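Local coordinates for protein xylulose kinase (Bifidobacterium adolescentis ATCC 15703, PDB 3I8B) that probably phosphorylates D-xylulose at the expense of ATP, yielding D-xylulose 5-phosphate, as an FGGY-family carbohydrate kinase, at residues 41-44 / 45-49; 169-172 / 173-177; 251-255 / 256-260. All blocks are in the same frame, centred on the assembly; numbering follows the deposited sequence.

Interaction 1 (41-44 / 45-49)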
ATOM      1  N   THR A  41      16.490  -2.053  -2.418  1.00 14.54           N
ATOM      2  CA  THR A  41      15.349  -1.244  -2.829  1.00 14.00           C
ATOM      3  C   THR A  41      15.160  -1.350  -4.341  1.00 12.89           C
ATOM      4  O   THR A  41      14.255  -0.741  -4.920  1.00 12.94           O
ATOM      5  CB  THR A  41      15.561   0.226  -2.441  1.00 14.49           C
ATOM      6  OG1 THR A  41      16.752   0.719  -3.076  1.00 13.17           O
ATOM      7  CG2 THR A  41      15.708   0.343  -0.936  1.00 15.98           C
ATOM      8  N   SER A  42      16.050  -2.109  -4.966  1.00 14.17           N
ATOM      9  CA  SER A  42      15.932  -2.508  -6.361  1.00 14.87           C
ATOM     10  C   SER A  42      16.342  -3.987  -6.443  1.00 15.21           C
ATOM     11  O   SER A  42      17.151  -4.448  -5.636  1.00 11.74           O
ATOM     12  CB  SER A  42      16.831  -1.640  -7.249  1.00 12.84           C
ATOM     13  OG  SER A  42      16.297  -0.326  -7.403  1.00 16.17           O
ATOM     14  N   VAL A  43      15.794  -4.736  -7.397  1.00 14.53           N
ATOM     15  CA  VAL A  43      16.038  -6.179  -7.417  1.00 12.81           C
ATOM     16  C   VAL A  43      15.693  -6.835  -8.755  1.00 11.79           C
ATOM     17  O   VAL A  43      14.852  -6.353  -9.497  1.00 12.31           O
ATOM     18  CB  VAL A  43      15.273  -6.879  -6.257  1.00 16.02           C
ATOM     19  CG1 VAL A  43      13.774  -6.840  -6.504  1.00 10.58           C
ATOM     20  CG2 VAL A  43      15.761  -8.322  -6.064  1.00 15.18           C
ATOM     21  N   ASP A  44      16.383  -7.921  -9.067  1.00 11.86           N
ATOM     22  CA  ASP A  44      16.093  -8.719 -10.254  1.00 14.15           C
ATOM     23  C   ASP A  44      14.890  -9.627  -9.968  1.00 10.53           C
ATOM     24  O   ASP A  44      14.957 -10.486  -9.080  1.00 12.32           O
ATOM     25  CB  ASP A  44      17.324  -9.565 -10.589  1.00 14.35           C
ATOM     26  CG  ASP A  44      17.166 -10.371 -11.866  1.00 16.84           C
ATOM     27  OD1 ASP A  44      16.040 -10.488 -12.395  1.00 15.33           O
ATOM     28  OD2 ASP A  44      18.186 -10.906 -12.345  1.00 20.03           O
ATOM     29  N   PRO A  45      13.787  -9.440 -10.708  1.00 10.07           N
ATOM     30  CA  PRO A  45      12.576 -10.243 -10.469  1.00 10.60           C
ATOM     31  C   PRO A  45      12.813 -11.758 -10.532  1.00 10.62           C
ATOM     32  O   PRO A  45      12.006 -12.516  -9.980  1.00  8.55           O
ATOM     33  CB  PRO A  45      11.640  -9.795 -11.594  1.00  9.55           C
ATOM     34  CG  PRO A  45      12.057  -8.358 -11.845  1.00 11.11           C
ATOM     35  CD  PRO A  45      13.557  -8.386 -11.716  1.00 11.16           C
ATOM     36  N   SER A  46      13.885 -12.189 -11.196  1.00 11.29           N
ATOM     37  CA  SER A  46      14.294 -13.600 -11.156  1.00 14.16           C
ATOM     38  C   SER A  46      14.281 -14.139  -9.727  1.00 13.15           C
ATOM     39  O   SER A  46      13.948 -15.289  -9.504  1.00 13.00           O
ATOM     40  CB  SER A  46      15.698 -13.803 -11.740  1.00 17.48           C
ATOM     41  OG  SER A  46      15.669 -13.746 -13.154  1.00 28.94           O
ATOM     42  N   TYR A  47      14.679 -13.316  -8.765  1.00 12.11           N
ATOM     43  CA  TYR A  47      14.630 -13.747  -7.368  1.00 13.96           C
ATOM     44  C   TYR A  47      13.210 -13.920  -6.840  1.00 13.31           C
ATOM     45  O   TYR A  47      12.994 -14.736  -5.954  1.00 13.67           O
ATOM     46  CB  TYR A  47      15.396 -12.786  -6.466  1.00 15.37           C
ATOM     47  CG  TYR A  47      16.881 -12.849  -6.681  1.00 19.66           C
ATOM     48  CD1 TYR A  47      17.626 -13.918  -6.188  1.00 21.24           C
ATOM     49  CD2 TYR A  47      17.542 -11.848  -7.378  1.00 17.86           C
ATOM     50  CE1 TYR A  47      18.997 -13.984  -6.380  1.00 24.52           C
ATOM     51  CE2 TYR A  47      18.920 -11.908  -7.579  1.00 22.90           C
ATOM     52  CZ  TYR A  47      19.637 -12.976  -7.074  1.00 28.73           C
ATOM     53  OH  TYR A  47      20.997 -13.043  -7.268  1.00 33.46           O
ATOM     54  N   TRP A  48      12.256 -13.150  -7.365  1.00  9.83           N
ATOM     55  CA  TRP A  48      10.864 -13.307  -6.950  1.00 10.97           C
ATOM     56  C   TRP A  48      10.293 -14.602  -7.502  1.00 11.87           C
ATOM     57  O   TRP A  48       9.490 -15.265  -6.839  1.00 12.66           O
ATOM     58  CB  TRP A  48       9.976 -12.161  -7.434  1.00 10.43           C
ATOM     59  CG  TRP A  48      10.368 -10.807  -6.980  1.00 10.68           C
ATOM     60  CD1 TRP A  48      11.053 -10.472  -5.842  1.00 11.77           C
ATOM     61  CD2 TRP A  48      10.046  -9.584  -7.635  1.00  8.59           C
ATOM     62  NE1 TRP A  48      11.194  -9.103  -5.766  1.00 12.43           N
ATOM     63  CE2 TRP A  48      10.589  -8.535  -6.861  1.00 10.37           C
ATOM     64  CE3 TRP A  48       9.361  -9.270  -8.816  1.00  8.37           C
ATOM     65  CZ2 TRP A  48      10.464  -7.195  -7.224  1.00 12.02           C
ATOM     66  CZ3 TRP A  48       9.241  -7.935  -9.178  1.00 10.32           C
ATOM     67  CH2 TRP A  48       9.792  -6.915  -8.387  1.00  7.93           C
ATOM     68  N   TRP A  49      10.679 -14.953  -8.725  1.00 10.58           N
ATOM     69  CA  TRP A  49      10.220 -16.216  -9.275  1.00 12.52           C
ATOM     70  C   TRP A  49      10.790 -17.394  -8.469  1.00 13.35           C
ATOM     71  O   TRP A  49      10.066 -18.331  -8.120  1.00 10.53           O
ATOM     72  CB  TRP A  49      10.585 -16.375 -10.743  1.00 10.30           C
ATOM     73  CG  TRP A  49      10.171 -17.720 -11.227  1.00 11.98           C
ATOM     74  CD1 TRP A  49      10.985 -18.759 -11.589  1.00 13.58           C
ATOM     75  CD2 TRP A  49       8.824 -18.216 -11.316  1.00 11.13           C
ATOM     76  NE1 TRP A  49      10.226 -19.854 -11.931  1.00 12.69           N
ATOM     77  CE2 TRP A  49       8.901 -19.547 -11.774  1.00 12.20           C
ATOM     78  CE3 TRP A  49       7.566 -17.653 -11.072  1.00 10.60           C
ATOM     79  CZ2 TRP A  49       7.761 -20.322 -11.999  1.00 13.56           C
ATOM     80  CZ3 TRP A  49       6.428 -18.428 -11.297  1.00 10.31           C
ATOM     81  CH2 TRP A  49       6.537 -19.742 -11.755  1.00 12.74           C
TER
HETATM   82  O   HOH W   1      15.348 -11.445 -14.762  1.00 23.57           O

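Interaction 2 (169-172 / 173-177)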
ATOM      1  N   ASP A 169       1.585  -8.438 -10.845  1.00  7.57           N
ATOM      2  CA  ASP A 169       1.190  -8.695 -12.227  1.00  7.03           C
ATOM      3  C   ASP A 169       2.175  -9.668 -12.865  1.00  8.66           C
ATOM      4  O   ASP A 169       1.771 -10.627 -13.538  1.00  8.09           O
ATOM      5  CB  ASP A 169       1.213  -7.421 -13.066  1.00  7.38           C
ATOM      6  CG  ASP A 169       0.442  -6.271 -12.441  1.00  9.58           C
ATOM      7  OD1 ASP A 169      -0.437  -6.490 -11.574  1.00  8.96           O
ATOM      8  OD2 ASP A 169       0.718  -5.132 -12.849  1.00  8.73           O
ATOM      9  N   TRP A 170       3.466  -9.390 -12.676  1.00  6.82           N
ATOM     10  CA  TRP A 170       4.520 -10.167 -13.321  1.00  9.22           C
ATOM     11  C   TRP A 170       4.548 -11.599 -12.795  1.00  7.27           C
ATOM     12  O   TRP A 170       4.656 -12.556 -13.567  1.00  7.49           O
ATOM     13  CB  TRP A 170       5.893  -9.510 -13.111  1.00  6.31           C
ATOM     14  CG  TRP A 170       7.012 -10.231 -13.786  1.00  8.58           C
ATOM     15  CD1 TRP A 170       7.379 -10.137 -15.101  1.00  6.97           C
ATOM     16  CD2 TRP A 170       7.936 -11.156 -13.176  1.00  8.47           C
ATOM     17  NE1 TRP A 170       8.471 -10.945 -15.346  1.00  8.49           N
ATOM     18  CE2 TRP A 170       8.830 -11.582 -14.186  1.00  8.96           C
ATOM     19  CE3 TRP A 170       8.088 -11.663 -11.880  1.00  6.54           C
ATOM     20  CZ2 TRP A 170       9.882 -12.491 -13.932  1.00  8.40           C
ATOM     21  CZ3 TRP A 170       9.131 -12.581 -11.630  1.00  8.30           C
ATOM     22  CH2 TRP A 170      10.008 -12.976 -12.657  1.00  7.47           C
ATOM     23  N   LEU A 171       4.456 -11.745 -11.479  1.00  8.20           N
ATOM     24  CA  LEU A 171       4.424 -13.086 -10.897  1.00  9.90           C
ATOM     25  C   LEU A 171       3.216 -13.887 -11.417  1.00  8.59           C
ATOM     26  O   LEU A 171       3.339 -15.072 -11.708  1.00  9.38           O
ATOM     27  CB  LEU A 171       4.422 -13.042  -9.363  1.00  6.29           C
ATOM     28  CG  LEU A 171       4.645 -14.396  -8.674  1.00  8.18           C
ATOM     29  CD1 LEU A 171       5.994 -14.963  -9.086  1.00 10.71           C
ATOM     30  CD2 LEU A 171       4.553 -14.272  -7.162  1.00  9.35           C
ATOM     31  N   SER A 172       2.062 -13.235 -11.547  1.00  7.90           N
ATOM     32  CA  SER A 172       0.876 -13.924 -12.032  1.00  8.07           C
ATOM     33  C   SER A 172       1.088 -14.413 -13.460  1.00  6.40           C
ATOM     34  O   SER A 172       0.734 -15.530 -13.804  1.00  9.04           O
ATOM     35  CB  SER A 172      -0.370 -13.021 -11.926  1.00  7.35           C
ATOM     36  OG  SER A 172      -0.666 -12.731 -10.568  1.00  8.67           O
ATOM     37  N   TRP A 173       1.678 -13.564 -14.281  1.00  9.06           N
ATOM     38  CA  TRP A 173       2.023 -13.878 -15.673  1.00  6.52           C
ATOM     39  C   TRP A 173       2.989 -15.085 -15.772  1.00  9.08           C
ATOM     40  O   TRP A 173       2.813 -15.993 -16.605  1.00  8.09           O
ATOM     41  CB  TRP A 173       2.622 -12.607 -16.286  1.00  6.65           C
ATOM     42  CG  TRP A 173       2.925 -12.625 -17.736  1.00  8.42           C
ATOM     43  CD1 TRP A 173       2.029 -12.673 -18.774  1.00  8.82           C
ATOM     44  CD2 TRP A 173       4.225 -12.535 -18.326  1.00  8.06           C
ATOM     45  NE1 TRP A 173       2.709 -12.640 -19.978  1.00  9.70           N
ATOM     46  CE2 TRP A 173       4.053 -12.563 -19.726  1.00  8.11           C
ATOM     47  CE3 TRP A 173       5.520 -12.456 -17.805  1.00  7.29           C
ATOM     48  CZ2 TRP A 173       5.135 -12.493 -20.612  1.00 10.02           C
ATOM     49  CZ3 TRP A 173       6.589 -12.389 -18.680  1.00  9.63           C
ATOM     50  CH2 TRP A 173       6.389 -12.405 -20.073  1.00  9.65           C
ATOM     51  N   ARG A 174       3.993 -15.111 -14.906  1.00  8.12           N
ATOM     52  CA  ARG A 174       4.907 -16.257 -14.822  1.00  8.80           C
ATOM     53  C   ARG A 174       4.191 -17.539 -14.342  1.00  9.48           C
ATOM     54  O   ARG A 174       4.463 -18.647 -14.819  1.00  9.74           O
ATOM     55  CB  ARG A 174       6.058 -15.930 -13.869  1.00  7.95           C
ATOM     56  CG  ARG A 174       6.971 -14.809 -14.341  1.00  9.22           C
ATOM     57  CD  ARG A 174       7.573 -15.075 -15.730  1.00 10.05           C
ATOM     58  NE  ARG A 174       8.114 -16.431 -15.860  1.00 10.49           N
ATOM     59  CZ  ARG A 174       9.264 -16.843 -15.332  1.00 13.70           C
ATOM     60  NH1 ARG A 174      10.037 -16.008 -14.642  1.00  9.69           N
ATOM     61  NH2 ARG A 174       9.646 -18.100 -15.502  1.00 12.63           N
ATOM     62  N   ILE A 175       3.282 -17.381 -13.393  1.00  8.39           N
ATOM     63  CA  ILE A 175       2.495 -18.511 -12.904  1.00  8.98           C
ATOM     64  C   ILE A 175       1.632 -19.120 -14.034  1.00 10.11           C
ATOM     65  O   ILE A 175       1.493 -20.352 -14.129  1.00  8.78           O
ATOM     66  CB  ILE A 175       1.684 -18.109 -11.648  1.00  9.68           C
ATOM     67  CG1 ILE A 175       2.629 -18.041 -10.427  1.00  9.22           C
ATOM     68  CG2 ILE A 175       0.511 -19.060 -11.397  1.00  7.45           C
ATOM     69  CD1 ILE A 175       1.995 -17.417  -9.203  1.00  8.44           C
ATOM     70  N   ALA A 176       1.090 -18.252 -14.893  1.00  8.53           N
ATOM     71  CA  ALA A 176       0.362 -18.657 -16.088  1.00  9.43           C
ATOM     72  C   ALA A 176       1.271 -19.348 -17.082  1.00  8.84           C
ATOM     73  O   ALA A 176       0.811 -19.831 -18.105  1.00 10.94           O
ATOM     74  CB  ALA A 176      -0.331 -17.439 -16.764  1.00  7.66           C
ATOM     75  N   GLY A 177       2.567 -19.359 -16.806  1.00 10.87           N
ATOM     76  CA  GLY A 177       3.500 -20.101 -17.630  1.00  9.03           C
ATOM     77  C   GLY A 177       4.203 -19.288 -18.701  1.00  9.40           C
ATOM     78  O   GLY A 177       4.916 -19.852 -19.527  1.00 10.16           O
TER

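Interaction 3 (251-255 / 256-260)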
ATOM      1  N   VAL A 251      -6.432 -16.165 -18.505  1.00  9.61           N
ATOM      2  CA  VAL A 251      -5.533 -17.311 -18.522  1.00 12.81           C
ATOM      3  C   VAL A 251      -5.518 -17.967 -17.139  1.00 11.71           C
ATOM      4  O   VAL A 251      -5.681 -17.288 -16.127  1.00  9.94           O
ATOM      5  CB  VAL A 251      -4.076 -16.900 -18.910  1.00 10.99           C
ATOM      6  CG1 VAL A 251      -4.010 -16.427 -20.362  1.00 11.33           C
ATOM      7  CG2 VAL A 251      -3.547 -15.818 -17.953  1.00  9.26           C
ATOM      8  N   LYS A 252      -5.308 -19.281 -17.111  1.00 11.46           N
ATOM      9  CA  LYS A 252      -5.215 -20.049 -15.867  1.00  9.99           C
ATOM     10  C   LYS A 252      -3.750 -20.269 -15.538  1.00 10.77           C
ATOM     11  O   LYS A 252      -2.883 -19.994 -16.364  1.00 12.61           O
ATOM     12  CB  LYS A 252      -5.883 -21.423 -16.043  1.00 14.55           C
ATOM     13  CG  LYS A 252      -7.362 -21.382 -16.405  1.00 12.84           C
ATOM     14  CD  LYS A 252      -7.922 -22.797 -16.575  1.00 13.87           C
ATOM     15  CE  LYS A 252      -9.420 -22.774 -16.875  1.00 20.19           C
ATOM     16  NZ  LYS A 252      -9.979 -24.158 -17.108  1.00 15.86           N
ATOM     17  N   ALA A 253      -3.468 -20.781 -14.347  1.00 11.16           N
ATOM     18  CA  ALA A 253      -2.108 -21.186 -14.019  1.00 11.93           C
ATOM     19  C   ALA A 253      -1.680 -22.258 -14.999  1.00 13.11           C
ATOM     20  O   ALA A 253      -2.497 -23.072 -15.434  1.00 11.03           O
ATOM     21  CB  ALA A 253      -2.033 -21.720 -12.609  1.00 10.18           C
ATOM     22  N   ASP A 254      -0.402 -22.245 -15.359  1.00 11.59           N
ATOM     23  CA  ASP A 254       0.210 -23.346 -16.091  1.00 11.86           C
ATOM     24  C   ASP A 254       0.087 -24.611 -15.227  1.00 11.87           C
ATOM     25  O   ASP A 254       0.356 -24.564 -14.025  1.00  9.23           O
ATOM     26  CB  ASP A 254       1.683 -23.011 -16.340  1.00 11.94           C
ATOM     27  CG  ASP A 254       2.383 -24.025 -17.241  1.00 18.20           C
ATOM     28  OD1 ASP A 254       2.572 -23.729 -18.443  1.00 21.00           O
ATOM     29  OD2 ASP A 254       2.770 -25.104 -16.746  1.00 18.16           O
ATOM     30  N   PRO A 255      -0.330 -25.746 -15.830  1.00 11.39           N
ATOM     31  CA  PRO A 255      -0.595 -26.972 -15.050  1.00 11.39           C
ATOM     32  C   PRO A 255       0.645 -27.535 -14.342  1.00 14.22           C
ATOM     33  O   PRO A 255       0.506 -28.260 -13.348  1.00 13.04           O
ATOM     34  CB  PRO A 255      -1.114 -27.972 -16.104  1.00 14.07           C
ATOM     35  CG  PRO A 255      -1.586 -27.151 -17.235  1.00 15.16           C
ATOM     36  CD  PRO A 255      -0.732 -25.886 -17.240  1.00 12.75           C
ATOM     37  N   ALA A 256       1.837 -27.209 -14.841  1.00 18.51           N
ATOM     38  CA  ALA A 256       3.073 -27.625 -14.181  1.00 13.12           C
ATOM     39  C   ALA A 256       3.235 -26.866 -12.876  1.00 15.02           C
ATOM     40  O   ALA A 256       3.929 -27.323 -11.971  1.00 17.28           O
ATOM     41  CB  ALA A 256       4.292 -27.405 -15.086  1.00 16.51           C
ATOM     42  N   ILE A 257       2.572 -25.719 -12.769  1.00 12.87           N
ATOM     43  CA  ILE A 257       2.651 -24.914 -11.554  1.00 12.86           C
ATOM     44  C   ILE A 257       1.477 -25.133 -10.586  1.00 11.32           C
ATOM     45  O   ILE A 257       1.696 -25.335  -9.382  1.00 11.77           O
ATOM     46  CB  ILE A 257       2.841 -23.408 -11.881  1.00 11.73           C
ATOM     47  CG1 ILE A 257       4.247 -23.170 -12.438  1.00 13.93           C
ATOM     48  CG2 ILE A 257       2.636 -22.565 -10.646  1.00 13.83           C
ATOM     49  CD1 ILE A 257       4.344 -21.956 -13.341  1.00 19.82           C
ATOM     50  N   ALA A 258       0.242 -25.096 -11.082  1.00 10.07           N
ATOM     51  CA  ALA A 258      -0.906 -25.334 -10.207  1.00  9.36           C
ATOM     52  C   ALA A 258      -2.077 -26.005 -10.936  1.00 12.55           C
ATOM     53  O   ALA A 258      -2.188 -25.897 -12.159  1.00 12.24           O
ATOM     54  CB  ALA A 258      -1.370 -24.030  -9.558  1.00  8.06           C
ATOM     55  N   GLY A 259      -2.929 -26.696 -10.172  1.00  9.83           N
ATOM     56  CA  GLY A 259      -4.190 -27.230 -10.675  1.00 10.48           C
ATOM     57  C   GLY A 259      -4.204 -28.485 -11.540  1.00 12.29           C
ATOM     58  O   GLY A 259      -5.269 -28.850 -12.036  1.00 10.53           O
ATOM     59  N   LYS A 260      -3.067 -29.163 -11.740  1.00 11.29           N
ATOM     60  CA  LYS A 260      -3.091 -30.338 -12.627  1.00 14.42           C
ATOM     61  C   LYS A 260      -4.034 -31.460 -12.152  1.00 15.87           C
ATOM     62  O   LYS A 260      -4.529 -32.239 -12.967  1.00 17.30           O
ATOM     63  CB  LYS A 260      -1.691 -30.891 -12.906  1.00 14.72           C
ATOM     64  CG  LYS A 260      -1.125 -31.777 -11.817  1.00 16.95           C
ATOM     65  CD  LYS A 260       0.274 -32.249 -12.176  1.00 15.54           C
ATOM     66  CE  LYS A 260       0.672 -33.458 -11.339  1.00 19.28           C
ATOM     67  NZ  LYS A 260       2.103 -33.842 -11.563  1.00 21.95           N
TER
HETATM   68  O   HOH W   2      -4.189 -24.718 -14.126  1.00 10.33           O
HETATM   69  O   HOH W   3      -0.208 -28.465 -10.926  1.00 12.30           O

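Interaction 1 (41-44 / 45-49)
Asp44 grips the start of the following helix with two acceptors, one from its side chain and one from its backbone. Its carboxylate oxygen OD1 accepts from Ser46 N at 3.0 Å, in a fairly straight bond with an angle of 159° at the hydrogen. The donor does not lie in the carboxylate plane: it meets OD1 from above, 54° out of it. CG is swung opposite the aspartate's own backbone N (chi1 -176°), a torsion that brings OD1 within bonding distance of Ser46 N. The same OD1 receives a proton from a water at 2.6 Å, and this water is also hydrogen-bonded to Ser46 OG, at 2.8 Å. OD1 thus has two donors, and the Ser46 hydroxyl is tied to it through the solvent.

The side-chain bond closes an Asx turn of the Asp-Pro type, a common way to enter a helix; here it leads from strand 42-43 into helix 46-58. Proline suits the second position, since it has no N-H to leave without a partner. The next donor along, Tyr47 N, bonds to Asp44 O at 2.9 Å, while Trp49 N bonds to Pro45 O at 3.0 Å, an ordinary helical bond. Asp44 O also borders the Tyr47 ring, lying at its edge near CD2.

Val43 supplies the apolar side of the turn. Its CG1 comes to 3.4 Å from Trp48 CZ2, approaching the indole obliquely, and its CG2 stands 4.2 Å from Tyr47 CD2. One face of the indole is covered near its rim by Pro45 CA, and the Trp48 ring also meets that of His37. Backbone hydrogen bonds between Val43 and Ala90 fasten the strand to strand 90-91.

Interaction 2 (169-172 / 173-177)
Trp170 carries Arg174 on one face: Arg174 CG sits over the six-membered ring, 3.7 Å from its centroid and only 10° off the normal, a CH-pi contact between residues one helical turn apart. The guanidinium plane is turned 73° from the ring, and its edge meets the indole, with Arg174 NH1 at 3.6 Å from Trp170 CZ2. Two bends, at chi2 and chi3, fold the arginine chain over the ring. Beyond it, Arg174 NE bonds to Tyr178 O, and the guanidinium makes a cation-pi contact with Trp49. Trp173 approaches the pyrrole side of Trp170 obliquely, CE3 lying 4.0 Å from Trp170 CD1, while its own NE1 is satisfied by His188 O. Replacing Trp170 by an alanine is likely to leave Arg174 CG without the ring face it rests on and to open a gap beside Trp173, though the bond to Tyr178 would still hold the guanidinium.

The backbone beneath is regular, with Arg174 N donating to Trp170 O at 3.0 Å and Ile175 N to Leu171 O at 2.9 Å. Ser172 OG bonds back to His168 O. After Ala176 the chain leaves the helix in a Schellman motif, with positive phi at Gly177 and two bonds back into the last turn, one of them Gly177 N to Arg174 O at 2.8 Å.

Leu171 CG and Ile175 CD1 touch at 4.1 Å. Both side chains pack helix 167-175 against Val70 of strand 65-72 and Phe52 of helix 46-58; Trp170 leans on Trp49, and Trp173 touches Leu192 of the magnesium site and, like Trp170, Leu80 of strand 78-80.

Interaction 3 (251-255 / 256-260)
An Asx turn runs from Asp254 to Ala256 in the loop between strands 241-243 and 267-273, and a single helix-like turn is built on it. Asp254 OD2 accepts from Ala256 N at 3.0 Å, met on the anti side of the carboxylate and 25° out of its plane. A chi1 of -173° turns the carboxylate to the carbonyl side of the residue, within reach of Ala256 N. The same OD2 lies 3.2 Å from Ala256 CB, so the methyl packs close to the acceptor.

The backbone oxygen of Asp254 has two donors of its own. Ile257 N reaches it at 2.8 Å from well above the carbonyl plane, 49° out of it, closing a beta turn with Pro255 and Ala256 at its corners. Ala258 N arrives at 3.0 Å, nearly along the C=O axis, which extends the turn by one residue. Pro255 also offers its CA-H to Ala258 O, with 3.5 Å between CA and O. Ile257 CD1 packs on Asp254 CB, and its side chain touches Trp49 and Phe52 of helix 46-58.

Two waters stitch the flanks. One donates to Ala253 O at 2.7 Å and also to Ala258 O, bridging carbonyls that could not bond to each other. The second donates to Pro255 O and accepts from Lys260 N at 3.1 Å. Ala253 and Ala258 also touch through their methyls, CB to CB at 3.9 Å. Gly259, at positive phi, turns the chain before Lys260. Backbone hydrogen bonds join Gly259 to Leu62 and Ala253 to Cys266.

An Asp-Pro Asx turn whose main-chain oxygen takes both the third and the fourth following N-H is an arrangement also found where helices begin; here it is followed by no regular helix and remains an isolated turn within a loop.

Trp49, in segment 45-49, touches residues of both other interactions: its CZ3 lies 3.6 Å from Arg174 CB of interaction 2, and its CH2 lies 3.5 Å from Ile257 CD1 of interaction 3. Interactions 2 and 3 also meet through a probable backbone hydrogen bond, Asp254 N to Ile175 O, at 2.9 Å. Interactions 1 and 3 both use an Asp-Pro Asx turn, but only the first runs on into a helix. The side chain of Trp48 is about 10 Å from that of Asp11, predicted to be important for activity. That of Trp173 is about 4 Å from the side chain of Leu192, a magnesium-site residue, and about 8 Å from the bound magnesium ion. Interaction 3 lies away from these sites.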